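Local structure of cysteine protease (Listeria monocytogenes, 5HU4) at residues H50-D54 with E55-F59; C111-P114 with T115-K119; K135-E138 with N139-P143; A31-R35 with S36-M40. The protein anchors surface proteins to the bacterial cell wall, as a class A sortase that cleaves their C-terminal sorting signal and carries the product as a thioester intermediate. All blocks are in the same frame, centred on the assembly; numbering follows the deposited sequence.

Contact 1: residues H50-D54 with E55-F59; sequences HHMRD and ESMLF
His51 NE2 donates to Glu55 OE1 at 2.6 Å, a short and nearly straight bond. The oxygen lies in the plane of the imidazole. The carboxylate is turned 58° against the ring and is met on the syn side, but about 35° out of its own plane. Glu55 reaches back because its chain folds at CG (chi2 -65°). Its other oxygen, OE2, forms a salt bridge with Arg53 NH1 at 3.1 Å, at the edge of the guanidinium. One carboxylate thus joins a histidine and an arginine. His51 ND1 is hydrogen-bonded to Cys111 O, so both ring nitrogens are held and the rotation of the ring is fixed.

Residues 50-59 lie in the loop after strand 44-48 of the sortase beta fold, and His50 is the active-site proton donor/acceptor. A type I beta turn from Asp54 to Met57 reverses the chain, closed by Met57 N to Asp54 O at 3.0 Å. Ser56 OG donates to Asp54 OD1 at 2.7 Å from above the carboxylate plane. Inside the loop a water accepts from Met52 N. On the apolar side, Met52 SD meets Met57 CE at 3.6 Å, the two chains crossing at a slant. Leu58 CD1 packs on His50 CB at 3.7 Å.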
loop_
_atom_site.group_PDB
_atom_site.type_symbol
_atom_site.label_atom_id
_atom_site.label_comp_id
_atom_site.label_asym_id
_atom_site.label_seq_id
_atom_site.Cartn_x
_atom_site.Cartn_y
_atom_site.Cartn_z
ATOM N N HIS A 50 -9.619 0.073 -1.089
ATOM C CA HIS A 50 -10.892 -0.635 -1.036
ATOM C C HIS A 50 -10.819 -2.005 -1.702
ATOM O O HIS A 50 -10.052 -2.215 -2.643
ATOM C CB HIS A 50 -11.993 0.199 -1.695
ATOM C CG HIS A 50 -13.377 -0.168 -1.245
ATOM N ND1 HIS A 50 -13.820 0.047 0.035
ATOM C CD2 HIS A 50 -14.403 -0.743 -1.918
ATOM C CE1 HIS A 50 -15.075 -0.376 0.141
ATOM N NE2 HIS A 50 -15.445 -0.857 -1.026
ATOM N N HIS A 51 -11.618 -2.935 -1.192
ATOM C CA HIS A 51 -11.761 -4.250 -1.796
ATOM C C HIS A 51 -13.098 -4.307 -2.521
ATOM O O HIS A 51 -14.147 -4.462 -1.895
ATOM C CB HIS A 51 -11.665 -5.349 -0.733
ATOM C CG HIS A 51 -11.647 -6.740 -1.289
ATOM N ND1 HIS A 51 -11.397 -7.848 -0.508
ATOM C CD2 HIS A 51 -11.845 -7.204 -2.546
ATOM C CE1 HIS A 51 -11.445 -8.934 -1.259
ATOM N NE2 HIS A 51 -11.716 -8.571 -2.499
ATOM N N MET A 52 -13.059 -4.168 -3.842
ATOM C CA MET A 52 -14.276 -4.137 -4.643
ATOM C C MET A 52 -14.693 -5.539 -5.070
ATOM O O MET A 52 -13.923 -6.489 -4.930
ATOM C CB MET A 52 -14.081 -3.246 -5.872
ATOM C CG MET A 52 -13.770 -1.797 -5.537
ATOM S SD MET A 52 -13.698 -0.749 -6.998
ATOM C CE MET A 52 -15.410 -0.788 -7.526
ATOM N N ARG A 53 -15.915 -5.661 -5.582
ATOM C CA ARG A 53 -16.416 -6.945 -6.064
ATOM C C ARG A 53 -15.523 -7.455 -7.188
ATOM O O ARG A 53 -15.219 -8.645 -7.264
ATOM C CB ARG A 53 -17.864 -6.825 -6.541
ATOM C CG ARG A 53 -18.507 -8.163 -6.866
ATOM C CD ARG A 53 -18.528 -9.063 -5.641
ATOM N NE ARG A 53 -18.690 -10.471 -5.993
ATOM C CZ ARG A 53 -17.678 -11.314 -6.179
ATOM N NH1 ARG A 53 -16.426 -10.893 -6.044
ATOM N NH2 ARG A 53 -17.917 -12.579 -6.498
ATOM N N ASP A 54 -15.107 -6.541 -8.058
ATOM C CA ASP A 54 -14.082 -6.843 -9.044
ATOM C C ASP A 54 -12.760 -7.005 -8.304
ATOM O O ASP A 54 -12.130 -6.021 -7.916
ATOM C CB ASP A 54 -13.999 -5.742 -10.103
ATOM C CG ASP A 54 -13.002 -6.056 -11.206
ATOM O OD1 ASP A 54 -12.447 -7.175 -11.218
ATOM O OD2 ASP A 54 -12.777 -5.180 -12.069
ATOM N N GLU A 55 -12.351 -8.255 -8.109
ATOM C CA GLU A 55 -11.198 -8.581 -7.274
ATOM C C GLU A 55 -9.878 -8.036 -7.817
ATOM O O GLU A 55 -8.865 -8.052 -7.121
ATOM C CB GLU A 55 -11.091 -10.099 -7.103
ATOM C CG GLU A 55 -12.356 -10.756 -6.576
ATOM C CD GLU A 55 -12.700 -10.317 -5.166
ATOM O OE1 GLU A 55 -11.874 -10.538 -4.256
ATOM O OE2 GLU A 55 -13.795 -9.749 -4.968
ATOM N N SER A 56 -9.893 -7.557 -9.056
ATOM C CA SER A 56 -8.684 -7.042 -9.692
ATOM C C SER A 56 -8.467 -5.560 -9.401
ATOM O O SER A 56 -7.409 -5.008 -9.703
ATOM C CB SER A 56 -8.743 -7.268 -11.205
ATOM O OG SER A 56 -9.859 -6.604 -11.776
ATOM N N MET A 57 -9.470 -4.922 -8.807
ATOM C CA MET A 57 -9.427 -3.482 -8.569
ATOM C C MET A 57 -8.754 -3.112 -7.251
ATOM O O MET A 57 -8.895 -3.817 -6.250
ATOM C CB MET A 57 -10.843 -2.902 -8.595
ATOM C CG MET A 57 -11.591 -3.154 -9.888
ATOM S SD MET A 57 -11.364 -1.847 -11.106
ATOM C CE MET A 57 -12.227 -0.494 -10.312
ATOM N N LEU A 58 -8.028 -1.997 -7.273
ATOM C CA LEU A 58 -7.443 -1.390 -6.077
ATOM C C LEU A 58 -6.611 -2.364 -5.239
ATOM O O LEU A 58 -5.613 -2.901 -5.715
ATOM C CB LEU A 58 -8.549 -0.765 -5.221
ATOM C CG LEU A 58 -9.372 0.309 -5.939
ATOM C CD1 LEU A 58 -10.500 0.823 -5.057
ATOM C CD2 LEU A 58 -8.481 1.455 -6.399
ATOM N N PHE A 59 -7.020 -2.583 -3.990
ATOM C CA PHE A 59 -6.266 -3.453 -3.089
ATOM C C PHE A 59 -6.874 -4.843 -2.956
ATOM O O PHE A 59 -6.486 -5.614 -2.083
ATOM C CB PHE A 59 -6.145 -2.818 -1.704
ATOM C CG PHE A 59 -4.879 -2.039 -1.507
ATOM C CD1 PHE A 59 -4.004 -1.839 -2.563
ATOM C CD2 PHE A 59 -4.552 -1.521 -0.265
ATOM C CE1 PHE A 59 -2.837 -1.126 -2.385
ATOM C CE2 PHE A 59 -3.386 -0.807 -0.082
ATOM C CZ PHE A 59 -2.527 -0.609 -1.143
HETATM O O HOH W 1 -11.066 -5.309 -5.307
#

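Contact 2: residues C111-P114 with T115-K119; sequences CDKP and TETTK
The loop that leaves the strand 105-111 directly after the active-site cysteine is tied across its mouth by Asp112 and Thr117. Thr117 OG1 donates to Asp112 OD1 at 2.9 Å, using the syn lone pair of that oxygen. The aspartate CG sits between its own backbone N and carbonyl carbon (chi1 74°), which swings the carboxylate across to the threonine. Thr117 has OG1 opposite its backbone N (chi1 177°). The same OG1 accepts from Lys119 N at 3.0 Å, forming an ST turn. The hydroxyl therefore gives one bond and takes one, which should fix its rotation.

The methyl branch, CG2, stays by the same carboxylate, 3.4 Å from Asp112 OD1. It also touches CB of Cys111, the residue that forms the acyl-thioester intermediate, at 3.8 Å. Lys119 CB lies alongside the Asp112 carboxylate, 3.5 Å from OD1, with both side chains pointing the same way. A weak backbone bond, Asp112 N to Lys119 O at 3.4 Å, joins the two ends of the loop. Farther along, Pro114 packs on His51, Arg53 and Glu55. The arrangement is that of the loop joining two antiparallel strands of the sortase beta fold, with the nucleophile at its start.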
loop_
_atom_site.group_PDB
_atom_site.type_symbol
_atom_site.label_atom_id
_atom_site.label_comp_id
_atom_site.label_asym_id
_atom_site.label_seq_id
_atom_site.Cartn_x
_atom_site.Cartn_y
_atom_site.Cartn_z
ATOM N N CYS A 111 -10.263 -4.524 3.122
ATOM C CA CYS A 111 -11.301 -5.394 3.657
ATOM C C CYS A 111 -11.072 -6.817 3.166
ATOM O O CYS A 111 -10.571 -7.021 2.060
ATOM C CB CYS A 111 -12.690 -4.898 3.249
ATOM S SG CYS A 111 -12.991 -3.148 3.592
ATOM N N ASP A 112 -11.429 -7.801 3.986
ATOM C CA ASP A 112 -11.216 -9.194 3.613
ATOM C C ASP A 112 -12.303 -9.677 2.655
ATOM O O ASP A 112 -12.202 -10.763 2.085
ATOM C CB ASP A 112 -11.162 -10.086 4.856
ATOM C CG ASP A 112 -12.523 -10.298 5.487
ATOM O OD1 ASP A 112 -13.281 -9.315 5.622
ATOM O OD2 ASP A 112 -12.836 -11.451 5.852
ATOM N N LYS A 113 -13.344 -8.863 2.490
ATOM C CA LYS A 113 -14.431 -9.158 1.559
ATOM C C LYS A 113 -14.844 -7.898 0.800
ATOM O O LYS A 113 -14.601 -6.785 1.268
ATOM C CB LYS A 113 -15.648 -9.739 2.295
ATOM C CG LYS A 113 -15.326 -10.654 3.464
ATOM C CD LYS A 113 -16.582 -11.046 4.225
ATOM C CE LYS A 113 -17.071 -12.422 3.804
ATOM N NZ LYS A 113 -15.996 -13.446 3.920
ATOM N N PRO A 114 -15.461 -8.066 -0.381
ATOM C CA PRO A 114 -16.030 -6.917 -1.093
ATOM C C PRO A 114 -17.359 -6.462 -0.494
ATOM O O PRO A 114 -17.817 -5.354 -0.775
ATOM C CB PRO A 114 -16.226 -7.447 -2.514
ATOM C CG PRO A 114 -16.396 -8.912 -2.341
ATOM C CD PRO A 114 -15.505 -9.295 -1.194
ATOM N N THR A 115 -17.971 -7.317 0.320
ATOM C CA THR A 115 -19.201 -6.961 1.017
ATOM C C THR A 115 -18.868 -6.297 2.347
ATOM O O THR A 115 -17.695 -6.118 2.678
ATOM C CB THR A 115 -20.095 -8.189 1.264
ATOM O OG1 THR A 115 -19.290 -9.287 1.711
ATOM C CG2 THR A 115 -20.809 -8.590 -0.017
ATOM N N GLU A 116 -19.897 -5.929 3.106
ATOM C CA GLU A 116 -19.689 -5.280 4.393
ATOM C C GLU A 116 -19.042 -6.242 5.378
ATOM O O GLU A 116 -19.472 -7.390 5.521
ATOM C CB GLU A 116 -21.009 -4.747 4.961
ATOM C CG GLU A 116 -21.095 -3.221 5.032
ATOM C CD GLU A 116 -19.823 -2.566 5.556
ATOM O OE1 GLU A 116 -19.209 -3.102 6.507
ATOM O OE2 GLU A 116 -19.431 -1.513 5.007
ATOM N N THR A 117 -17.999 -5.768 6.049
ATOM C CA THR A 117 -17.240 -6.609 6.959
ATOM C C THR A 117 -16.511 -5.788 8.014
ATOM O O THR A 117 -16.114 -4.649 7.769
ATOM C CB THR A 117 -16.217 -7.471 6.196
ATOM O OG1 THR A 117 -15.449 -8.242 7.129
ATOM C CG2 THR A 117 -15.285 -6.592 5.371
ATOM N N THR A 118 -16.341 -6.377 9.192
ATOM C CA THR A 118 -15.608 -5.739 10.275
ATOM C C THR A 118 -14.177 -6.257 10.314
ATOM O O THR A 118 -13.408 -5.919 11.211
ATOM C CB THR A 118 -16.274 -5.989 11.638
ATOM O OG1 THR A 118 -16.306 -7.397 11.905
ATOM C CG2 THR A 118 -17.693 -5.444 11.642
ATOM N N LYS A 119 -13.828 -7.086 9.335
ATOM C CA LYS A 119 -12.509 -7.700 9.292
ATOM C C LYS A 119 -11.639 -7.099 8.193
ATOM O O LYS A 119 -12.124 -6.765 7.111
ATOM C CB LYS A 119 -12.638 -9.215 9.101
ATOM C CG LYS A 119 -13.233 -9.946 10.302
ATOM C CD LYS A 119 -12.921 -9.221 11.609
ATOM C CE LYS A 119 -13.453 -9.980 12.817
ATOM N NZ LYS A 119 -12.804 -11.311 12.987
#

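Contact 3: residues K135-E138 with N139-P143; sequences KELE and NKYFP
Glu138 meets Phe142 through its carbonyl oxygen, Asn139 meets Lys135 through N and CB, and Leu137 meets Tyr141 through its methyl end. Glu138 O accepts from Phe142 N at 2.8 Å. The CB of Phe142 lies 3.3 Å from that same Glu138 O. Asn139 N donates to Lys135 O at 3.0 Å, and Asn139 CB rests against Lys135 O at 3.4 Å.

Leu137 makes the clearest side-chain contact. Its CD2 methyl touches Tyr141 CE2 at 3.7 Å, one turn on, and the two chains run side by side in the same direction. In both residues CG stands opposite the carbonyl carbon (chi1 -74° for Leu137, -65° for Tyr141), which sends them off the helix side by side. Leu137 O accepts from Tyr141 N at 3.0 Å.

These bonds belong to the short C-terminal helix 135-141, which packs on the outside of the beta sheet. Leu137, Tyr141 and Phe142 all touch Leu79 of the strand 78-91. The Tyr141 ring stacks with Tyr72, and Phe142 also reaches the strands 3-9 and 70-74. Phe142 is the first residue to leave helical geometry. Lys140 CD lies over one face of Tyr141, 3.8 Å above the plane and displaced toward the rim.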
loop_
_atom_site.group_PDB
_atom_site.type_symbol
_atom_site.label_atom_id
_atom_site.label_comp_id
_atom_site.label_asym_id
_atom_site.label_seq_id
_atom_site.Cartn_x
_atom_site.Cartn_y
_atom_site.Cartn_z
ATOM N N LYS A 135 13.999 7.127 -14.852
ATOM C CA LYS A 135 12.999 6.840 -15.869
ATOM C C LYS A 135 12.793 5.338 -16.017
ATOM O O LYS A 135 11.665 4.854 -16.077
ATOM C CB LYS A 135 13.410 7.447 -17.210
ATOM C CG LYS A 135 12.829 8.831 -17.471
ATOM C CD LYS A 135 13.689 9.605 -18.443
ATOM C CE LYS A 135 13.849 11.042 -17.997
ATOM N NZ LYS A 135 14.391 11.128 -16.611
ATOM N N GLU A 136 13.899 4.600 -16.052
ATOM C CA GLU A 136 13.866 3.149 -16.220
ATOM C C GLU A 136 13.157 2.442 -15.060
ATOM O O GLU A 136 12.363 1.530 -15.283
ATOM C CB GLU A 136 15.294 2.608 -16.385
ATOM C CG GLU A 136 16.206 2.881 -15.202
ATOM C CD GLU A 136 17.640 2.466 -15.448
ATOM O OE1 GLU A 136 17.885 1.702 -16.406
ATOM O OE2 GLU A 136 18.525 2.901 -14.678
ATOM N N LEU A 137 13.437 2.871 -13.831
ATOM C CA LEU A 137 12.836 2.261 -12.649
ATOM C C LEU A 137 11.351 2.584 -12.573
ATOM O O LEU A 137 10.534 1.725 -12.239
ATOM C CB LEU A 137 13.543 2.733 -11.377
ATOM C CG LEU A 137 14.930 2.150 -11.097
ATOM C CD1 LEU A 137 15.619 2.910 -9.974
ATOM C CD2 LEU A 137 14.831 0.670 -10.764
ATOM N N GLU A 138 11.011 3.832 -12.882
ATOM C CA GLU A 138 9.620 4.267 -12.890
ATOM C C GLU A 138 8.805 3.469 -13.898
ATOM O O GLU A 138 7.715 2.998 -13.587
ATOM C CB GLU A 138 9.525 5.762 -13.199
ATOM C CG GLU A 138 8.191 6.185 -13.786
ATOM C CD GLU A 138 8.001 7.685 -13.787
ATOM O OE1 GLU A 138 8.712 8.375 -14.545
ATOM O OE2 GLU A 138 7.136 8.175 -13.034
ATOM N N ASN A 139 9.340 3.313 -15.106
ATOM C CA ASN A 139 8.642 2.580 -16.154
ATOM C C ASN A 139 8.628 1.072 -15.912
ATOM O O ASN A 139 7.771 0.364 -16.438
ATOM C CB ASN A 139 9.267 2.877 -17.519
ATOM C CG ASN A 139 8.613 4.056 -18.215
ATOM O OD1 ASN A 139 9.079 5.191 -18.110
ATOM N ND2 ASN A 139 7.525 3.792 -18.930
ATOM N N LYS A 140 9.572 0.582 -15.115
ATOM C CA LYS A 140 9.645 -0.848 -14.837
ATOM C C LYS A 140 8.656 -1.260 -13.754
ATOM O O LYS A 140 7.907 -2.222 -13.921
ATOM C CB LYS A 140 11.061 -1.251 -14.421
ATOM C CG LYS A 140 11.338 -2.738 -14.579
ATOM C CD LYS A 140 12.478 -3.205 -13.690
ATOM C CE LYS A 140 12.796 -4.670 -13.945
ATOM N NZ LYS A 140 11.560 -5.488 -14.088
ATOM N N TYR A 141 8.654 -0.528 -12.644
ATOM C CA TYR A 141 7.841 -0.902 -11.493
ATOM C C TYR A 141 6.510 -0.164 -11.445
ATOM O O TYR A 141 5.535 -0.672 -10.896
ATOM C CB TYR A 141 8.620 -0.667 -10.200
ATOM C CG TYR A 141 9.839 -1.549 -10.082
ATOM C CD1 TYR A 141 9.712 -2.931 -10.042
ATOM C CD2 TYR A 141 11.114 -1.006 -10.014
ATOM C CE1 TYR A 141 10.820 -3.747 -9.939
ATOM C CE2 TYR A 141 12.229 -1.815 -9.907
ATOM C CZ TYR A 141 12.075 -3.186 -9.869
ATOM O OH TYR A 141 13.179 -4.000 -9.764
ATOM N N PHE A 142 6.460 1.027 -12.029
ATOM C CA PHE A 142 5.207 1.768 -12.110
ATOM C C PHE A 142 4.843 2.083 -13.561
ATOM O O PHE A 142 4.837 3.248 -13.956
ATOM C CB PHE A 142 5.304 3.061 -11.297
ATOM C CG PHE A 142 5.855 2.863 -9.916
ATOM C CD1 PHE A 142 5.035 2.429 -8.887
ATOM C CD2 PHE A 142 7.193 3.101 -9.646
ATOM C CE1 PHE A 142 5.538 2.240 -7.616
ATOM C CE2 PHE A 142 7.702 2.913 -8.377
ATOM C CZ PHE A 142 6.874 2.483 -7.361
ATOM N N PRO A 143 4.538 1.045 -14.362
ATOM C CA PRO A 143 4.337 1.257 -15.799
ATOM C C PRO A 143 2.936 1.757 -16.129
ATOM O O PRO A 143 2.024 1.659 -15.301
ATOM C CB PRO A 143 4.571 -0.134 -16.383
ATOM C CG PRO A 143 4.075 -1.043 -15.316
ATOM C CD PRO A 143 4.421 -0.380 -14.005
#

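Contact 4: residues A31-R35 with S36-M40; sequences ATTMR and SDQVM
Gln38 places CG between its backbone N and carbonyl carbon (chi1 68°) and then runs on extended, which carries its amide back under the start of the loop. Arg35 starts with CG opposite its carbonyl carbon and bends at chi3 (-35°), so that NE and NH2 face the Asp37 carboxylate.

Gln38 OE1 accepts two backbone N-H groups. Arg35 N reaches it at 2.9 Å, tilted only slightly from the carbonyl plane. Met34 N reaches it at 3.0 Å from well above that plane. The amide thus stands in for a backbone partner where the chain turns away from the strand 31-33. Its other end, NE2, is bonded to Pro46 O on the strand 44-48. Thr33 CB lies against Gln38 CD at 3.6 Å, and Thr33 OG1 is bonded to Gly21 N.

Arg35 and Asp37 form a side-on, two-point salt bridge. Arg35 NE donates to Asp37 OD1 at 2.9 Å. Arg35 NH2 donates to Asp37 OD2 at 2.9 Å, nearly straight and within the guanidinium plane. The two flat groups are not coplanar but turned 41° apart, and both oxygens are met on their syn sides. Gln38 CB lies over one guanidinium face, 3.8 Å above it and off-centre.

Further bonds tie the arginine down: NH1 to Ile98 O and NH2 to Asn100 OD1. Asp37 probably offsets the charge. All three guanidinium nitrogens have acceptors, so the group is held in orientation and joins residues 31-40 to Ile98 and Asn100.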
loop_
_atom_site.group_PDB
_atom_site.type_symbol
_atom_site.label_atom_id
_atom_site.label_comp_id
_atom_site.label_asym_id
_atom_site.label_seq_id
_atom_site.Cartn_x
_atom_site.Cartn_y
_atom_site.Cartn_z
ATOM N N ALA A 31 -4.749 3.983 -3.619
ATOM C CA ALA A 31 -4.297 3.795 -2.246
ATOM C C ALA A 31 -4.307 5.130 -1.509
ATOM O O ALA A 31 -4.040 6.174 -2.104
ATOM C CB ALA A 31 -2.910 3.174 -2.218
ATOM N N THR A 32 -4.621 5.096 -0.218
ATOM C CA THR A 32 -4.741 6.321 0.564
ATOM C C THR A 32 -3.962 6.256 1.875
ATOM O O THR A 32 -4.038 5.267 2.605
ATOM C CB THR A 32 -6.215 6.638 0.886
ATOM O OG1 THR A 32 -6.793 5.546 1.612
ATOM C CG2 THR A 32 -7.008 6.866 -0.392
ATOM N N THR A 33 -3.214 7.317 2.163
ATOM C CA THR A 33 -2.495 7.439 3.426
ATOM C C THR A 33 -3.482 7.476 4.589
ATOM O O THR A 33 -4.621 7.915 4.425
ATOM C CB THR A 33 -1.617 8.701 3.459
ATOM O OG1 THR A 33 -2.451 9.865 3.386
ATOM C CG2 THR A 33 -0.643 8.705 2.290
ATOM N N MET A 34 -3.046 7.020 5.759
ATOM C CA MET A 34 -3.951 6.882 6.895
ATOM C C MET A 34 -3.567 7.767 8.079
ATOM O O MET A 34 -4.366 7.968 8.994
ATOM C CB MET A 34 -4.021 5.418 7.328
ATOM C CG MET A 34 -4.684 4.522 6.294
ATOM S SD MET A 34 -4.843 2.810 6.828
ATOM C CE MET A 34 -6.562 2.780 7.325
ATOM N N ARG A 35 -2.345 8.290 8.066
ATOM C CA ARG A 35 -1.945 9.292 9.047
ATOM C C ARG A 35 -1.431 10.542 8.343
ATOM O O ARG A 35 -0.802 10.459 7.290
ATOM C CB ARG A 35 -0.873 8.752 9.997
ATOM C CG ARG A 35 -1.186 7.403 10.617
ATOM C CD ARG A 35 -0.328 7.159 11.852
ATOM N NE ARG A 35 1.011 7.720 11.705
ATOM C CZ ARG A 35 2.048 7.061 11.197
ATOM N NH1 ARG A 35 1.903 5.809 10.786
ATOM N NH2 ARG A 35 3.228 7.655 11.099
ATOM N N SER A 36 -1.705 11.699 8.935
ATOM C CA SER A 36 -1.287 12.974 8.367
ATOM C C SER A 36 0.232 13.129 8.367
ATOM O O SER A 36 0.785 13.913 7.595
ATOM C CB SER A 36 -1.925 14.132 9.139
ATOM O OG SER A 36 -1.425 14.191 10.465
ATOM N N ASP A 37 0.900 12.364 9.224
ATOM C CA ASP A 37 2.318 12.573 9.496
ATOM C C ASP A 37 3.252 11.586 8.797
ATOM O O ASP A 37 4.463 11.809 8.753
ATOM C CB ASP A 37 2.565 12.504 11.001
ATOM C CG ASP A 37 2.451 11.092 11.544
ATOM O OD1 ASP A 37 1.313 10.628 11.774
ATOM O OD2 ASP A 37 3.503 10.445 11.734
ATOM N N GLN A 38 2.701 10.502 8.260
ATOM C CA GLN A 38 3.527 9.418 7.729
ATOM C C GLN A 38 4.422 9.868 6.572
ATOM O O GLN A 38 4.029 10.690 5.743
ATOM C CB GLN A 38 2.650 8.240 7.292
ATOM C CG GLN A 38 1.761 8.504 6.088
ATOM C CD GLN A 38 0.799 7.361 5.822
ATOM O OE1 GLN A 38 -0.183 7.179 6.544
ATOM N NE2 GLN A 38 1.080 6.577 4.786
ATOM N N VAL A 39 5.637 9.329 6.544
ATOM C CA VAL A 39 6.633 9.681 5.538
ATOM C C VAL A 39 7.120 8.425 4.818
ATOM O O VAL A 39 7.321 7.383 5.445
ATOM C CB VAL A 39 7.840 10.416 6.171
ATOM C CG1 VAL A 39 8.806 10.893 5.096
ATOM C CG2 VAL A 39 7.368 11.587 7.019
ATOM N N MET A 40 7.305 8.522 3.504
ATOM C CA MET A 40 7.786 7.391 2.717
ATOM C C MET A 40 9.210 7.002 3.098
ATOM O O MET A 40 10.084 7.859 3.232
ATOM C CB MET A 40 7.717 7.705 1.221
ATOM C CG MET A 40 6.312 7.684 0.644
ATOM S SD MET A 40 6.298 7.846 -1.152
ATOM C CE MET A 40 4.539 7.936 -1.475
#

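How the contacts relate
Along the chain the order is contact 4, contact 1, contact 2, contact 3. Contacts 1 and 2 form the catalytic end of the molecule. Their centres are 11 Å apart. They are joined by a probable hydrogen bond from His51 ND1 to Cys111 O at 2.8 Å, and Pro114 packs against Met52 and Arg53. Between them they carry His50 and Cys111, the two active-site residues. Contact 4 leaves the strand 31-33, about 20 Å from contact 1 between centres, and meets it where Ala31 CB packs on Phe59 CZ. The active-site loops and the C-terminal helix of contact 3 sit at distant parts of the fold. Contacts 2 and 3 lie on opposite sides of the chain's centre, about 32 Å apart between centres.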